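PDB 2P5Z: type VI secretion system component from Escherichia coli O6, which probably forms part of the puncturing spike of the type VI secretion apparatus, resembling the T4 bacteriophage tail proteins gp27 and gp5. Local coordinates for residues G295-Y298 against A299-R302; E304-L307 against N308-A311. One frame throughout, in Å; residues are numbered along the deposited sequence.

Interaction 1. Residues G295-Y298 against A299-R302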
# COMPACT_ATOMS: atom_id res chain seq x y z
N GLY A 295 -20.07 24.62 2.11
CA GLY A 295 -19.29 25.80 2.47
C GLY A 295 -17.89 25.82 1.87
O GLY A 295 -17.70 25.20 0.83
N ALA A 296 -16.90 26.53 2.43
CA ALA A 296 -16.94 27.63 3.45
C ALA A 296 -16.09 27.63 4.76
O ALA A 296 -14.96 28.12 4.71
CB ALA A 296 -18.33 28.29 3.68
N PHE A 297 -16.51 27.06 5.89
CA PHE A 297 -16.94 25.66 6.15
C PHE A 297 -16.07 24.50 5.70
O PHE A 297 -15.28 24.03 6.49
CB PHE A 297 -18.42 25.31 6.12
CG PHE A 297 -18.71 24.09 6.95
CD1 PHE A 297 -18.82 24.19 8.33
CD2 PHE A 297 -18.76 22.82 6.37
CE1 PHE A 297 -19.04 23.07 9.12
CE2 PHE A 297 -18.96 21.68 7.15
CZ PHE A 297 -19.11 21.81 8.53
N TYR A 298 -16.27 24.00 4.49
CA TYR A 298 -15.43 22.91 4.02
C TYR A 298 -13.98 23.37 3.90
O TYR A 298 -13.05 22.60 4.12
CB TYR A 298 -15.94 22.37 2.68
CG TYR A 298 -16.98 21.30 2.82
CD1 TYR A 298 -16.64 20.03 3.29
CD2 TYR A 298 -18.31 21.53 2.46
CE1 TYR A 298 -17.59 19.02 3.41
CE2 TYR A 298 -19.27 20.53 2.58
CZ TYR A 298 -18.90 19.28 3.05
OH TYR A 298 -19.82 18.27 3.17
N ALA A 299 -13.81 24.65 3.56
CA ALA A 299 -12.50 25.28 3.53
C ALA A 299 -12.00 25.51 4.96
O ALA A 299 -10.80 25.48 5.21
CB ALA A 299 -12.56 26.59 2.75
N ARG A 300 -12.93 25.75 5.89
CA ARG A 300 -12.58 25.98 7.29
C ARG A 300 -12.15 24.69 7.97
O ARG A 300 -11.14 24.68 8.68
CB ARG A 300 -13.75 26.62 8.04
CG ARG A 300 -13.35 27.30 9.35
CD ARG A 300 -13.79 26.51 10.56
NE ARG A 300 -15.20 26.66 10.86
CZ ARG A 300 -15.93 25.76 11.51
NH1 ARG A 300 -15.39 24.63 11.92
NH2 ARG A 300 -17.22 25.98 11.74
N ILE A 301 -12.91 23.62 7.74
CA ILE A 301 -12.59 22.28 8.24
C ILE A 301 -11.24 21.82 7.68
O ILE A 301 -10.39 21.35 8.44
CB ILE A 301 -13.71 21.23 7.88
CG1 ILE A 301 -15.03 21.53 8.61
CG2 ILE A 301 -13.26 19.79 8.18
CD1 ILE A 301 -14.92 21.72 10.10
N ARG A 302 -11.02 22.00 6.38
CA ARG A 302 -9.78 21.52 5.75
C ARG A 302 -8.54 22.31 6.18
O ARG A 302 -7.42 21.80 6.12
CB ARG A 302 -9.90 21.44 4.22
CG ARG A 302 -9.74 22.77 3.49
CD ARG A 302 -9.48 22.57 2.00
NE ARG A 302 -8.79 21.31 1.77
CZ ARG A 302 -7.84 21.11 0.85
NH1 ARG A 302 -7.45 22.11 0.07
NH2 ARG A 302 -7.29 19.91 0.72

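Interaction 2. Residues E304-L307 against N308-A311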
# COMPACT_ATOMS: atom_id res chain seq x y z
N GLU A 304 -8.29 23.69 9.41
CA GLU A 304 -8.10 23.18 10.77
C GLU A 304 -7.41 21.81 10.77
O GLU A 304 -6.63 21.50 11.67
CB GLU A 304 -9.44 23.10 11.51
CG GLU A 304 -10.09 24.45 11.82
CD GLU A 304 -11.24 24.35 12.84
OE1 GLU A 304 -11.45 23.29 13.46
OE2 GLU A 304 -11.95 25.37 13.02
N ARG A 305 -7.69 21.00 9.75
CA ARG A 305 -7.05 19.70 9.59
C ARG A 305 -5.57 19.85 9.24
O ARG A 305 -4.75 19.03 9.66
CB ARG A 305 -7.78 18.87 8.52
CG ARG A 305 -7.48 17.37 8.54
CD ARG A 305 -8.11 16.63 7.35
NE ARG A 305 -9.57 16.64 7.40
CZ ARG A 305 -10.37 17.11 6.44
NH1 ARG A 305 -11.69 17.07 6.61
NH2 ARG A 305 -9.87 17.60 5.31
N TYR A 306 -5.23 20.89 8.47
CA TYR A 306 -3.83 21.19 8.13
C TYR A 306 -3.06 21.65 9.36
O TYR A 306 -1.93 21.22 9.58
CB TYR A 306 -3.72 22.24 7.02
CG TYR A 306 -3.88 21.67 5.62
CD1 TYR A 306 -3.38 20.39 5.31
CD2 TYR A 306 -4.51 22.40 4.61
CE1 TYR A 306 -3.53 19.86 4.02
CE2 TYR A 306 -4.66 21.88 3.33
CZ TYR A 306 -4.17 20.61 3.04
OH TYR A 306 -4.31 20.09 1.77
N LEU A 307 -3.70 22.50 10.16
CA LEU A 307 -3.16 22.95 11.44
C LEU A 307 -2.97 21.78 12.43
O LEU A 307 -1.99 21.75 13.18
CB LEU A 307 -4.06 24.03 12.04
CG LEU A 307 -3.72 25.52 11.81
CD1 LEU A 307 -2.93 25.82 10.54
CD2 LEU A 307 -4.98 26.40 11.88
N ASN A 308 -3.89 20.81 12.40
CA ASN A 308 -3.78 19.60 13.20
C ASN A 308 -2.49 18.82 12.96
O ASN A 308 -1.83 18.41 13.90
CB ASN A 308 -5.01 18.67 13.00
CG ASN A 308 -6.12 18.94 14.02
OD1 ASN A 308 -6.38 18.11 14.90
ND2 ASN A 308 -6.76 20.10 13.93
N GLU A 309 -2.11 18.64 11.70
CA GLU A 309 -0.94 17.83 11.40
C GLU A 309 0.35 18.65 11.27
O GLU A 309 1.40 18.11 10.96
CB GLU A 309 -1.19 16.99 10.15
CG GLU A 309 -1.68 17.80 8.97
CD GLU A 309 -2.10 16.95 7.79
OE1 GLU A 309 -1.59 17.20 6.67
OE2 GLU A 309 -2.94 16.03 7.97
N GLN A 310 0.24 19.95 11.52
CA GLN A 310 1.37 20.87 11.44
C GLN A 310 2.17 20.89 12.74
O GLN A 310 3.33 21.29 12.76
CB GLN A 310 0.85 22.29 11.19
CG GLN A 310 1.84 23.20 10.47
CD GLN A 310 1.43 24.66 10.51
OE1 GLN A 310 1.90 25.47 9.71
NE2 GLN A 310 0.55 25.01 11.45
N ALA A 311 1.53 20.48 13.84
CA ALA A 311 2.16 20.55 15.15
C ALA A 311 1.83 19.33 15.98
O ALA A 311 0.78 19.28 16.61
CB ALA A 311 1.72 21.80 15.87
O HOH W 1 -1.42 20.72 15.47

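Interaction 1. Residues G295-Y298 against A299-R302
Phe297 and Ile301 meet at the N-terminal turn of helix 298-308, where Phe297 holds the N-cap position and Ile301 comes one full turn later. Both the backbone carbonyl and the ring of Phe297 are engaged by that one residue. The carbonyl oxygen Phe297 O accepts from Ile301 N at 2.7 Å, a helical i to i+4 bond. Alongside it the two side chains run side by side in the same direction. The CB bond of Phe297 points away from 299-302, but with CG anti to the backbone N (chi1 -156°) the end of the ring comes back over Ile301 and presents one face to it. The branch that touches this face is CG1 of Ile301, which makes a CH-pi contact 4.2 Å from the Phe297 ring centroid and lies somewhat toward the rim. This is the compact part of the contact, and Ile301 is its buried member. One residue on, Arg302 N donates to Tyr298 O at 3.1 Å.

Around this core the packing thins out toward solvent. Arg374, from a loop of the same chain, is touched by the side chains of both Arg300 and Ile301. The exposed Arg300 bends at its second and third torsions, and its NH1 forms a long, weak ion pair with Glu304 OE2. Its guanidinium is turned 74° from the Phe297 ring, and seen from that ring the approach is neither over a face nor at an edge. Seen from the guanidinium, Phe297 CD1 lies over one face, 4.2 Å from Arg300 NH2.

Interaction 2. Residues E304-L307 against N308-A311
In the last turn of helix 298-308, just ahead of strand 311-317, Asn308 grips the carbonyl oxygen of Glu304 twice, so that one acceptor takes both the backbone and the side-chain donor of the same residue. The backbone Asn308 N donates to Glu304 O at 2.9 Å, the usual helical bond, while the side-chain Asn308 ND2 reaches Glu304 O at 2.7 Å with an angle of 157°. The two donors come from opposite faces of the carbonyl plane. The buried amide is also held from outside: Asn308 ND2 bonds to Gly372 O, and Asn308 OD1 accepts from Arg374 N, so both ends of the group are fixed.

Past this point the helical bonding weakens. Glu309 N makes long, weak bonds to Arg305 O and Tyr306 O, and Gln310 N a weak one to Leu307 O. On the exposed side, Glu309 CG sits between its backbone N and carbonyl carbon (chi1 51°), which sends the extended chain alongside Tyr306, their planes 70° apart. There Glu309 OE1 lies in the plane of the ring, at its edge, 3.9 Å from Tyr306 CD1.

Interactions 1 and 2 occupy the two ends of helix 298-308, with centres about 14 Å apart, and they follow one another along the chain, one at the helix start and the other where it leads into strand 311-317. Apart from the long, weak ion pair of Arg300 with Glu304, they are joined directly only through the sequence. A loop of the same chain serves both: Arg374, touched by interaction 1, also gives its NE to a salt bridge with Glu304 OE1 and its N to Asn308 in interaction 2. The contact centres lie about 22 and 20 Å from the centre of the chain, on the same side of it, within the region related to phage baseplate hub proteins.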